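Local atomic coordinates of 4-aminobutyrate transaminase (Acinetobacter baumannii, PDB entry 6WOP), a protein that probably catalyses the pyridoxal 5'-phosphate-dependent transfer of an amino group from 4-aminobutyrate to 2-oxoglutarate, as a class-III aminotransferase. Residues 44-49 with 378-383; 330-335 with 406-411; 343-348 with 360-365; 368-373 with 413-418. All coordinates share one frame; numbering follows the deposited sequence.

Contact 1 of 4, residues 44-49 with 378-383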
loop_
_atom_site.group_PDB
_atom_site.type_symbol
_atom_site.label_atom_id
_atom_site.label_comp_id
_atom_site.label_asym_id
_atom_site.label_seq_id
_atom_site.Cartn_x
_atom_site.Cartn_y
_atom_site.Cartn_z
ATOM N N PHE A 44 6.433 29.679 36.560
ATOM C CA PHE A 44 6.833 28.284 36.382
ATOM C C PHE A 44 8.266 28.215 35.882
ATOM O O PHE A 44 8.687 29.035 35.057
ATOM C CB PHE A 44 5.944 27.561 35.389
ATOM C CG PHE A 44 4.570 27.350 35.886
ATOM C CD1 PHE A 44 3.607 28.309 35.660
ATOM C CD2 PHE A 44 4.234 26.196 36.625
ATOM C CE1 PHE A 44 2.335 28.144 36.133
ATOM C CE2 PHE A 44 2.948 26.024 37.093
ATOM C CZ PHE A 44 1.995 26.996 36.853
ATOM N N ILE A 45 9.038 27.286 36.419
ATOM C CA ILE A 45 10.383 27.071 35.898
ATOM C C ILE A 45 10.199 26.091 34.759
ATOM O O ILE A 45 9.547 25.063 34.930
ATOM C CB ILE A 45 11.333 26.516 36.976
ATOM C CG1 ILE A 45 11.552 27.544 38.088
ATOM C CG2 ILE A 45 12.639 25.940 36.341
ATOM C CD1 ILE A 45 12.231 26.993 39.386
ATOM N N ASP A 46 10.775 26.387 33.625
ATOM C CA ASP A 46 10.513 25.591 32.425
ATOM C C ASP A 46 11.564 24.487 32.286
ATOM O O ASP A 46 12.681 24.739 31.819
ATOM C CB ASP A 46 10.512 26.540 31.221
ATOM C CG ASP A 46 10.267 25.816 29.914
ATOM O OD1 ASP A 46 9.794 24.648 29.965
ATOM O OD2 ASP A 46 10.575 26.422 28.830
ATOM N N PHE A 47 11.204 23.247 32.619
ATOM C CA PHE A 47 12.030 22.110 32.220
ATOM C C PHE A 47 11.478 21.389 30.982
ATOM O O PHE A 47 11.801 20.209 30.766
ATOM C CB PHE A 47 12.144 21.087 33.343
ATOM C CG PHE A 47 13.202 21.423 34.425
ATOM C CD1 PHE A 47 13.786 22.683 34.496
ATOM C CD2 PHE A 47 13.578 20.461 35.355
ATOM C CE1 PHE A 47 14.740 23.011 35.498
ATOM C CE2 PHE A 47 14.553 20.775 36.332
ATOM C CZ PHE A 47 15.117 22.052 36.413
ATOM N N ALA A 48 10.641 22.056 30.193
ATOM C CA ALA A 48 10.061 21.470 28.980
ATOM C C ALA A 48 10.616 22.054 27.705
ATOM O O ALA A 48 10.695 21.341 26.696
ATOM C CB ALA A 48 8.538 21.677 28.955
ATOM N N GLY A 49 10.930 23.341 27.707
ATOM C CA GLY A 49 11.501 23.949 26.528
ATOM C C GLY A 49 10.589 23.845 25.325
ATOM O O GLY A 49 11.078 23.732 24.196
ATOM N N GLY A 378 5.490 25.124 40.897
ATOM C CA GLY A 378 6.127 26.050 39.964
ATOM C C GLY A 378 7.221 25.461 39.101
ATOM O O GLY A 378 8.193 26.170 38.745
ATOM N N LEU A 379 7.081 24.200 38.721
ATOM C CA LEU A 379 8.071 23.490 37.916
ATOM C C LEU A 379 7.345 22.671 36.845
ATOM O O LEU A 379 6.525 21.822 37.160
ATOM C CB LEU A 379 8.971 22.599 38.807
ATOM C CG LEU A 379 9.970 21.799 37.961
ATOM C CD1 LEU A 379 11.037 22.740 37.176
ATOM C CD2 LEU A 379 10.611 20.696 38.811
ATOM N N LEU A 380 7.622 22.946 35.572
ATOM C CA LEU A 380 6.947 22.296 34.458
ATOM C C LEU A 380 7.800 21.137 33.985
ATOM O O LEU A 380 8.883 21.367 33.435
ATOM C CB LEU A 380 6.745 23.303 33.317
ATOM C CG LEU A 380 6.195 22.768 31.972
ATOM C CD1 LEU A 380 4.843 22.100 32.173
ATOM C CD2 LEU A 380 6.037 23.893 30.952
ATOM N N LEU A 381 7.272 19.902 34.110
ATOM C CA LEU A 381 7.965 18.661 33.768
ATOM C C LEU A 381 7.210 17.883 32.707
ATOM O O LEU A 381 5.977 17.807 32.764
ATOM C CB LEU A 381 8.092 17.724 35.012
ATOM C CG LEU A 381 8.999 18.193 36.164
ATOM C CD1 LEU A 381 9.013 17.196 37.380
ATOM C CD2 LEU A 381 10.394 18.398 35.569
ATOM N N LEU A 382 7.951 17.257 31.776
ATOM C CA LEU A 382 7.363 16.358 30.781
ATOM C C LEU A 382 7.644 14.884 31.068
ATOM O O LEU A 382 8.735 14.528 31.527
ATOM C CB LEU A 382 7.902 16.660 29.395
ATOM C CG LEU A 382 7.781 18.110 28.894
ATOM C CD1 LEU A 382 8.570 18.195 27.607
ATOM C CD2 LEU A 382 6.314 18.482 28.686
ATOM N N THR A 383 6.689 14.023 30.688
ATOM C CA THR A 383 6.906 12.572 30.703
ATOM C C THR A 383 7.044 12.009 29.284
ATOM O O THR A 383 6.871 12.698 28.277
ATOM C CB THR A 383 5.787 11.832 31.436
ATOM O OG1 THR A 383 4.528 12.089 30.790
ATOM C CG2 THR A 383 5.751 12.236 32.939
HETATM O O HOH W 1 10.640 17.831 32.091
#

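Contact 2 of 4, residues 330-335 with 406-411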
loop_
_atom_site.group_PDB
_atom_site.type_symbol
_atom_site.label_atom_id
_atom_site.label_comp_id
_atom_site.label_asym_id
_atom_site.label_seq_id
_atom_site.Cartn_x
_atom_site.Cartn_y
_atom_site.Cartn_z
ATOM N N ALA A 330 25.388 17.129 33.906
ATOM C CA ALA A 330 26.123 16.457 34.957
ATOM C C ALA A 330 25.479 16.729 36.317
ATOM O O ALA A 330 25.362 15.815 37.152
ATOM C CB ALA A 330 27.594 16.891 34.938
ATOM N N GLU A 331 25.050 17.983 36.553
ATOM C CA GLU A 331 24.478 18.376 37.833
ATOM C C GLU A 331 23.112 17.746 38.038
ATOM O O GLU A 331 22.785 17.283 39.155
ATOM C CB GLU A 331 24.382 19.903 37.927
ATOM C CG GLU A 331 23.840 20.341 39.273
ATOM C CD GLU A 331 23.862 21.842 39.510
ATOM O OE1 GLU A 331 23.433 22.239 40.617
ATOM O OE2 GLU A 331 24.309 22.597 38.628
ATOM N N LEU A 332 22.294 17.722 36.972
ATOM C CA LEU A 332 21.040 16.994 37.060
ATOM C C LEU A 332 21.264 15.495 37.299
ATOM O O LEU A 332 20.511 14.873 38.061
ATOM C CB LEU A 332 20.202 17.227 35.800
ATOM C CG LEU A 332 19.004 16.279 35.565
ATOM C CD1 LEU A 332 18.026 16.300 36.700
ATOM C CD2 LEU A 332 18.254 16.673 34.270
ATOM N N VAL A 333 22.257 14.875 36.644
ATOM C CA VAL A 333 22.451 13.441 36.858
ATOM C C VAL A 333 22.839 13.158 38.313
ATOM O O VAL A 333 22.314 12.232 38.943
ATOM C CB VAL A 333 23.470 12.872 35.847
ATOM C CG1 VAL A 333 23.995 11.509 36.268
ATOM C CG2 VAL A 333 22.815 12.663 34.481
ATOM N N ALA A 334 23.726 13.976 38.898
ATOM C CA ALA A 334 24.081 13.754 40.296
ATOM C C ALA A 334 22.860 13.873 41.201
ATOM O O ALA A 334 22.775 13.179 42.217
ATOM C CB ALA A 334 25.167 14.736 40.734
ATOM N N THR A 335 21.952 14.816 40.910
ATOM C CA THR A 335 20.707 14.923 41.671
ATOM C C THR A 335 19.846 13.661 41.519
ATOM O O THR A 335 19.272 13.171 42.493
ATOM C CB THR A 335 19.942 16.160 41.206
ATOM O OG1 THR A 335 20.553 17.297 41.790
ATOM C CG2 THR A 335 18.537 16.181 41.699
ATOM N N GLN A 406 16.981 25.556 41.801
ATOM C CA GLN A 406 15.651 25.594 42.418
ATOM C C GLN A 406 14.745 24.527 41.836
ATOM O O GLN A 406 13.930 23.917 42.551
ATOM C CB GLN A 406 15.009 26.951 42.182
ATOM C CG GLN A 406 13.738 27.226 42.965
ATOM C CD GLN A 406 13.274 28.627 42.710
ATOM O OE1 GLN A 406 14.021 29.414 42.136
ATOM N NE2 GLN A 406 12.024 28.935 43.058
ATOM N N GLY A 407 14.847 24.349 40.513
ATOM C CA GLY A 407 14.099 23.306 39.829
ATOM C C GLY A 407 14.482 21.942 40.335
ATOM O O GLY A 407 13.618 21.097 40.520
ATOM N N LEU A 408 15.781 21.719 40.599
ATOM C CA LEU A 408 16.207 20.391 41.070
ATOM C C LEU A 408 15.782 20.169 42.510
ATOM O O LEU A 408 15.518 19.039 42.924
ATOM C CB LEU A 408 17.715 20.251 40.962
ATOM C CG LEU A 408 18.419 20.333 39.619
ATOM C CD1 LEU A 408 19.934 20.307 39.823
ATOM C CD2 LEU A 408 17.934 19.258 38.681
ATOM N N ASP A 409 15.708 21.246 43.300
ATOM C CA ASP A 409 15.191 21.111 44.656
ATOM C C ASP A 409 13.695 20.767 44.651
ATOM O O ASP A 409 13.235 19.967 45.469
ATOM C CB ASP A 409 15.463 22.390 45.447
ATOM C CG ASP A 409 16.970 22.624 45.726
ATOM O OD1 ASP A 409 17.787 21.679 45.571
ATOM O OD2 ASP A 409 17.326 23.782 46.116
ATOM N N ILE A 410 12.907 21.395 43.780
ATOM C CA ILE A 410 11.497 21.033 43.707
ATOM C C ILE A 410 11.349 19.579 43.255
ATOM O O ILE A 410 10.503 18.835 43.777
ATOM C CB ILE A 410 10.752 21.994 42.758
ATOM C CG1 ILE A 410 10.781 23.442 43.314
ATOM C CG2 ILE A 410 9.318 21.535 42.533
ATOM C CD1 ILE A 410 10.673 24.505 42.182
ATOM N N LEU A 411 12.149 19.172 42.259
ATOM C CA LEU A 411 12.120 17.789 41.777
ATOM C C LEU A 411 12.360 16.830 42.927
ATOM O O LEU A 411 11.611 15.857 43.120
ATOM C CB LEU A 411 13.186 17.601 40.685
ATOM C CG LEU A 411 13.396 16.185 40.097
ATOM C CD1 LEU A 411 12.293 15.851 39.086
ATOM C CD2 LEU A 411 14.715 16.102 39.392
#

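Contact 3 of 4, residues 343-348 with 360-365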
loop_
_atom_site.group_PDB
_atom_site.type_symbol
_atom_site.label_atom_id
_atom_site.label_comp_id
_atom_site.label_asym_id
_atom_site.label_seq_id
_atom_site.Cartn_x
_atom_site.Cartn_y
_atom_site.Cartn_z
ATOM N N THR A 343 15.612 7.088 47.823
ATOM C CA THR A 343 14.337 6.406 47.639
ATOM C C THR A 343 14.481 4.882 47.605
ATOM O O THR A 343 15.559 4.314 47.362
ATOM C CB THR A 343 13.653 6.834 46.339
ATOM O OG1 THR A 343 14.558 6.674 45.243
ATOM C CG2 THR A 343 13.241 8.281 46.389
ATOM N N GLY A 344 13.341 4.222 47.786
ATOM C CA GLY A 344 13.307 2.777 47.887
ATOM C C GLY A 344 13.052 2.116 46.555
ATOM O O GLY A 344 13.998 1.685 45.885
ATOM N N ASP A 345 11.789 2.020 46.146
ATOM C CA ASP A 345 11.484 1.229 44.950
ATOM C C ASP A 345 10.933 2.112 43.853
ATOM O O ASP A 345 9.802 1.880 43.404
ATOM C CB ASP A 345 10.448 0.135 45.239
ATOM C CG ASP A 345 11.036 -1.060 45.964
ATOM O OD1 ASP A 345 12.060 -1.618 45.497
ATOM O OD2 ASP A 345 10.464 -1.453 47.004
ATOM N N VAL A 346 11.654 3.166 43.449
ATOM C CA VAL A 346 11.109 4.200 42.583
ATOM C C VAL A 346 11.905 4.343 41.284
ATOM O O VAL A 346 11.333 4.321 40.205
ATOM C CB VAL A 346 10.995 5.540 43.330
ATOM C CG1 VAL A 346 10.065 5.370 44.496
ATOM C CG2 VAL A 346 12.278 6.012 43.756
ATOM N N VAL A 347 13.218 4.549 41.408
ATOM C CA VAL A 347 14.038 4.834 40.232
ATOM C C VAL A 347 14.571 3.531 39.651
ATOM O O VAL A 347 15.159 2.727 40.379
ATOM C CB VAL A 347 15.183 5.794 40.580
ATOM C CG1 VAL A 347 16.134 5.912 39.405
ATOM C CG2 VAL A 347 14.625 7.201 40.887
ATOM N N THR A 348 14.365 3.307 38.338
ATOM C CA THR A 348 14.878 2.099 37.684
ATOM C C THR A 348 16.013 2.359 36.704
ATOM O O THR A 348 16.766 1.422 36.402
ATOM C CB THR A 348 13.791 1.352 36.901
ATOM O OG1 THR A 348 13.253 2.208 35.875
ATOM C CG2 THR A 348 12.690 0.835 37.780
ATOM N N GLU A 360 13.770 7.131 34.696
ATOM C CA GLU A 360 12.661 6.189 34.532
ATOM C C GLU A 360 12.237 5.692 35.903
ATOM O O GLU A 360 13.082 5.375 36.765
ATOM C CB GLU A 360 13.012 4.983 33.652
ATOM C CG GLU A 360 11.805 4.028 33.452
ATOM C CD GLU A 360 11.998 3.140 32.248
ATOM O OE1 GLU A 360 11.334 2.082 32.117
ATOM O OE2 GLU A 360 12.872 3.497 31.454
ATOM N N LEU A 361 10.934 5.634 36.113
ATOM C CA LEU A 361 10.405 5.209 37.399
ATOM C C LEU A 361 9.716 3.868 37.222
ATOM O O LEU A 361 9.451 3.435 36.100
ATOM C CB LEU A 361 9.451 6.273 37.976
ATOM C CG LEU A 361 10.029 7.670 38.336
ATOM C CD1 LEU A 361 10.175 8.574 37.172
ATOM C CD2 LEU A 361 9.120 8.381 39.299
ATOM N N GLU A 362 9.437 3.212 38.339
ATOM C CA GLU A 362 8.794 1.904 38.228
ATOM C C GLU A 362 7.454 1.993 37.513
ATOM O O GLU A 362 7.126 1.148 36.675
ATOM C CB GLU A 362 8.625 1.275 39.604
ATOM C CG GLU A 362 9.565 0.141 39.742
ATOM C CD GLU A 362 9.715 -0.313 41.142
ATOM O OE1 GLU A 362 8.722 -0.160 41.905
ATOM O OE2 GLU A 362 10.822 -0.819 41.470
ATOM N N THR A 363 6.737 3.081 37.690
ATOM C CA THR A 363 5.325 3.170 37.394
ATOM C C THR A 363 4.975 4.544 36.842
ATOM O O THR A 363 5.565 5.547 37.257
ATOM C CB THR A 363 4.623 2.890 38.710
ATOM O OG1 THR A 363 4.556 1.472 38.912
ATOM C CG2 THR A 363 3.343 3.522 38.793
ATOM N N ALA A 364 4.006 4.605 35.917
ATOM C CA ALA A 364 3.569 5.928 35.454
ATOM C C ALA A 364 2.797 6.676 36.526
ATOM O O ALA A 364 2.782 7.912 36.526
ATOM C CB ALA A 364 2.695 5.817 34.214
ATOM N N GLU A 365 2.107 5.963 37.418
ATOM C CA GLU A 365 1.508 6.639 38.560
ATOM C C GLU A 365 2.577 7.357 39.365
ATOM O O GLU A 365 2.358 8.487 39.832
ATOM C CB GLU A 365 0.748 5.644 39.435
ATOM C CG GLU A 365 -0.518 5.059 38.808
ATOM C CD GLU A 365 -0.286 4.162 37.566
ATOM O OE1 GLU A 365 0.775 3.493 37.422
ATOM O OE2 GLU A 365 -1.204 4.122 36.712
HETATM O O HOH W 2 11.352 0.648 34.582
#

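Contact 4 of 4, residues 368-373 with 413-418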
loop_
_atom_site.group_PDB
_atom_site.type_symbol
_atom_site.label_atom_id
_atom_site.label_comp_id
_atom_site.label_asym_id
_atom_site.label_seq_id
_atom_site.Cartn_x
_atom_site.Cartn_y
_atom_site.Cartn_z
ATOM N N LYS A 368 3.585 10.495 37.437
ATOM C CA LYS A 368 2.567 11.538 37.516
ATOM C C LYS A 368 2.555 12.190 38.893
ATOM O O LYS A 368 2.292 13.395 39.000
ATOM C CB LYS A 368 1.172 10.980 37.212
ATOM C CG LYS A 368 0.916 10.590 35.794
ATOM C CD LYS A 368 1.514 11.576 34.870
ATOM C CE LYS A 368 0.426 12.220 34.000
ATOM N NZ LYS A 368 0.930 12.885 32.730
ATOM N N VAL A 369 2.857 11.443 39.950
ATOM C CA VAL A 369 2.875 12.064 41.279
ATOM C C VAL A 369 3.944 13.159 41.326
ATOM O O VAL A 369 3.697 14.269 41.784
ATOM C CB VAL A 369 3.074 11.000 42.382
ATOM C CG1 VAL A 369 3.502 11.654 43.693
ATOM C CG2 VAL A 369 1.773 10.169 42.588
ATOM N N VAL A 370 5.128 12.869 40.796
ATOM C CA VAL A 370 6.226 13.833 40.787
ATOM C C VAL A 370 5.891 15.005 39.863
ATOM O O VAL A 370 6.074 16.181 40.218
ATOM C CB VAL A 370 7.535 13.123 40.357
ATOM C CG1 VAL A 370 8.674 14.156 40.047
ATOM C CG2 VAL A 370 7.956 12.067 41.403
ATOM N N GLN A 371 5.433 14.687 38.647
ATOM C CA GLN A 371 5.061 15.710 37.689
ATOM C C GLN A 371 4.021 16.646 38.278
ATOM O O GLN A 371 4.111 17.870 38.082
ATOM C CB GLN A 371 4.534 15.059 36.404
ATOM C CG GLN A 371 4.110 16.075 35.349
ATOM C CD GLN A 371 3.580 15.436 34.075
ATOM O OE1 GLN A 371 2.653 14.594 34.095
ATOM N NE2 GLN A 371 4.154 15.823 32.971
ATOM N N ASN A 372 3.002 16.094 38.960
ATOM C CA ASN A 372 1.972 17.010 39.433
ATOM C C ASN A 372 2.423 17.767 40.681
ATOM O O ASN A 372 2.107 18.959 40.835
ATOM C CB ASN A 372 0.652 16.274 39.698
ATOM C CG ASN A 372 0.168 15.521 38.456
ATOM O OD1 ASN A 372 0.794 15.606 37.386
ATOM N ND2 ASN A 372 -0.944 14.792 38.586
ATOM N N TYR A 373 3.232 17.164 41.560
ATOM C CA TYR A 373 3.819 17.946 42.643
ATOM C C TYR A 373 4.614 19.112 42.083
ATOM O O TYR A 373 4.541 20.235 42.601
ATOM C CB TYR A 373 4.739 17.098 43.487
ATOM C CG TYR A 373 5.400 17.924 44.559
ATOM C CD1 TYR A 373 6.590 18.599 44.317
ATOM C CD2 TYR A 373 4.828 18.039 45.816
ATOM C CE1 TYR A 373 7.183 19.356 45.281
ATOM C CE2 TYR A 373 5.406 18.808 46.776
ATOM C CZ TYR A 373 6.599 19.441 46.505
ATOM O OH TYR A 373 7.205 20.199 47.460
ATOM N N GLN A 413 11.896 17.346 46.129
ATOM C CA GLN A 413 10.763 17.340 47.046
ATOM C C GLN A 413 9.630 16.502 46.476
ATOM O O GLN A 413 8.954 15.768 47.212
ATOM C CB GLN A 413 10.286 18.767 47.328
ATOM C CG GLN A 413 11.279 19.604 48.114
ATOM C CD GLN A 413 11.110 21.118 47.857
ATOM O OE1 GLN A 413 10.203 21.557 47.118
ATOM N NE2 GLN A 413 12.013 21.911 48.426
ATOM N N GLY A 414 9.421 16.576 45.156
ATOM C CA GLY A 414 8.371 15.774 44.557
ATOM C C GLY A 414 8.600 14.293 44.748
ATOM O O GLY A 414 7.684 13.558 45.120
ATOM N N PHE A 415 9.829 13.836 44.490
ATOM C CA PHE A 415 10.157 12.434 44.738
ATOM C C PHE A 415 9.973 12.087 46.202
ATOM O O PHE A 415 9.558 10.971 46.526
ATOM C CB PHE A 415 11.586 12.115 44.304
ATOM C CG PHE A 415 11.713 11.775 42.857
ATOM C CD1 PHE A 415 11.922 12.776 41.914
ATOM C CD2 PHE A 415 11.621 10.467 42.427
ATOM C CE1 PHE A 415 12.039 12.465 40.561
ATOM C CE2 PHE A 415 11.724 10.147 41.055
ATOM C CZ PHE A 415 11.961 11.131 40.144
ATOM N N ALA A 416 10.262 13.033 47.107
ATOM C CA ALA A 416 10.140 12.710 48.511
ATOM C C ALA A 416 8.690 12.447 48.909
ATOM O O ALA A 416 8.446 11.713 49.869
ATOM C CB ALA A 416 10.769 13.813 49.367
ATOM N N THR A 417 7.713 13.020 48.197
ATOM C CA THR A 417 6.322 12.731 48.547
ATOM C C THR A 417 5.918 11.308 48.188
ATOM O O THR A 417 4.825 10.888 48.568
ATOM C CB THR A 417 5.359 13.719 47.866
ATOM O OG1 THR A 417 5.346 13.487 46.445
ATOM C CG2 THR A 417 5.762 15.149 48.129
ATOM N N LEU A 418 6.745 10.592 47.411
ATOM C CA LEU A 418 6.653 9.154 47.165
ATOM C C LEU A 418 6.991 8.387 48.422
ATOM O O LEU A 418 6.339 7.393 48.738
ATOM C CB LEU A 418 7.630 8.732 46.067
ATOM C CG LEU A 418 7.425 9.163 44.620
ATOM C CD1 LEU A 418 8.354 8.327 43.749
ATOM C CD2 LEU A 418 5.976 8.976 44.222
#

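Contact 1 of 4, residues 44-49 with 378-383
The ring of Phe47 receives a methyl bump: Leu379 CD1 sits over the centre of one face, 3.7 Å from the ring centroid and 10° off the ring normal, a CH-pi contact. With CG of Leu379 anti to its backbone N (chi1 177°), this branch leans back across the neighbouring strand, where it also fills the notch between Ile45 CG2 and the Phe47 ring. Leu381 CD2 comes obliquely to the same ring, 3.8 Å from Phe47 CD2. Leu380 and Leu382 form the hollow on the other face of the sheet, and the single methyl of Ala48 drops into it, its CB 3.6 Å from Leu382 CG and 3.9 Å from Leu380 CD2.

The backbones run parallel. Leu380 N bonds to Ile45 O at 2.9 Å, almost straight, while Ile45 N reaches Gly378 O from above the carbonyl plane. Past the last bridge the chains part, and a water links Phe47 O to Leu382 N. Asp46 OD1 folds the departing chain through an Asx turn to Ala48 N, extended by Gly49 N to an Asx motif. Gly378, with positive phi, is the C-prime residue of a Schellman motif ending helix 364-376. Strands 43-46 and 379-384 form the parallel junction in an otherwise antiparallel sheet of the fold type I architecture of class-III aminotransferases.

Contact 2 of 4, residues 330-335 with 406-411
Segments 330-335 and 406-411, turns of helices 321-342 and 401-416, run nearly parallel: their N-to-C directions differ by 19°, the axes come no closer than 10.9 Å, and Leu408 spans the gap. At that spacing side chains must bridge the space between backbones, and no hydrogen bond joins the segments. The nearest CA atoms, those of Thr335 and Leu408, are 7.1 Å apart.

Leu408 enters as a fork between three residues of the facing helix. Its CD2 branch meets Leu332 CD1 at 3.6 Å, on the side facing the interior. The other branch, CD1, lies 3.6 Å from Thr335 OG1 and 3.9 Å from Glu331 CG, so it is covered by a hydroxyl and the aliphatic part of an acid. Glu331 runs out straight, chi1 -178° and chi2 173°, which carries its carboxylate past the leucine to a salt bridge from OE1 to Arg405 NE. Leu411, one turn beyond Leu408, adds a looser contact, its CD2 4.3 Å from Leu332 CD1.

Beneath the helix pair lies the sheet: Leu332 and Leu411 both rest on Phe393 of strand 390-393, and Leu332 also touches Val357 of strand 356-361. Phe404 of helix 401-416 packs against Glu331 and Leu332.

Contact 3 of 4, residues 343-348 with 360-365
Glu362 reaches across to Asp345, passing Thr348 on the way. Its CB is 4.0 Å from Asp345 O and 4.1 Å from Val346 O. The next carbon, CG, packs against the methyl of Thr348, 3.8 Å from its CG2. Beyond CG the chain is extended (chi2 166°), which brings the carboxylate up to the backbone of Asp345: CD is 3.2 Å from Asp345 O, and at the tip OE1 comes to 2.8 Å from that same oxygen. Two acceptors face each other there, so this approach is no hydrogen bond. OE2 faces the carboxylate of Asp345, 4.3 Å from its OD1.

The backbones supply the attraction. Thr348 N donates to Glu360 O at 2.9 Å with an N-H...O angle of 173°, and Glu362 N donates to Val346 O, a more bent bond. Between them Val347 and Leu361 form an antiparallel non-hydrogen-bonded pair, with both side chains directed to the face covered by Phe415 of helix 401-416. The hydroxyl of Thr348 lies over the aliphatic part of Glu360, its OG1 3.4 Å from CG, and a water links this hydroxyl to Glu360 OE1. Salt bridges from Arg351 and Lys177 hold Glu360 OE2.

This is the open end of hairpin 347-353/356-361, the former strand at the sheet's outer edge within the chain. The gathering of Asp345, Glu362 and a backbone carbonyl would probably disfavour negative charge on Glu362, though the solvent exposure of both acids probably moderates this, whereas Glu360 is compensated by its two basic partners.

Contact 4 of 4, residues 368-373 with 413-418
Val370 stands over one face of the Phe415 ring, its CG2 3.9 Å from the centroid and only 6° off the normal, a CH-pi contact. The second methyl, CG1, reaches the rim atom Phe415 CE1 at 3.8 Å. One methyl thus sits over the ring centre and the other near its margin. The other flat group, the Tyr373 ring, has the backbone carbon of Gln413 over one face, while Gly414 CA comes obliquely to 3.3 Å from CD1. Thr417 CG2 also approaches this ring obliquely, near CD2 and CE2. The amide of Gln413 is turned 83° from the ring plane, almost perpendicular, and a weak hydrogen bond of 3.3 Å runs from Tyr373 OH to Gln413 OE1. The chi1 of Tyr373, 177°, turns the ring toward helix 401-416 and this amide.

Helix 364-376 here meets the C-terminal part of helix 401-416, two helices that pack on the same sheet in the fold type I architecture of class-III aminotransferases. At Gly414, which has no side chain, the backbones come close: its CA lies 4.8 Å from the CA of Val370. Phe415 also touches Val359 and Leu361 of strand 356-361, placing the valine-covered ring between helix and sheet.

Toward the chain end, Val369 CG1 packs on Leu418 CD2 at 3.7 Å and slides past Thr417. The Thr417 hydroxyl is turned back to the chain just before it, where OG1 donates to Gly414 O at 2.7 Å on a lone pair in the carbonyl plane; Thr417 N bonds to that oxygen as well.

All four contacts belong to one region, built on the mixed sheet that includes strands 43-46, 347-353, 356-361 and 379-384. Contact 1 joins an N-terminal strand to one over 300 residues later, and contact 3 lies at the sheet's edge, on strands 347-353 and 356-361, its centre about 19 Å away. Contacts 2 and 4 share helix 401-416, their centres about 14 Å apart. Contacts 3 and 4, about 11 Å apart, touch through Leu361 and Phe415, and Gln371 of contact 4 probably hydrogen-bonds to Leu381 of contact 1. Segments of contacts 1, 2 and 4 alternate along the chain; contact 3 falls between those of contacts 1 and 2 and closes before contact 4 opens, so this region is sewn together from both chain ends.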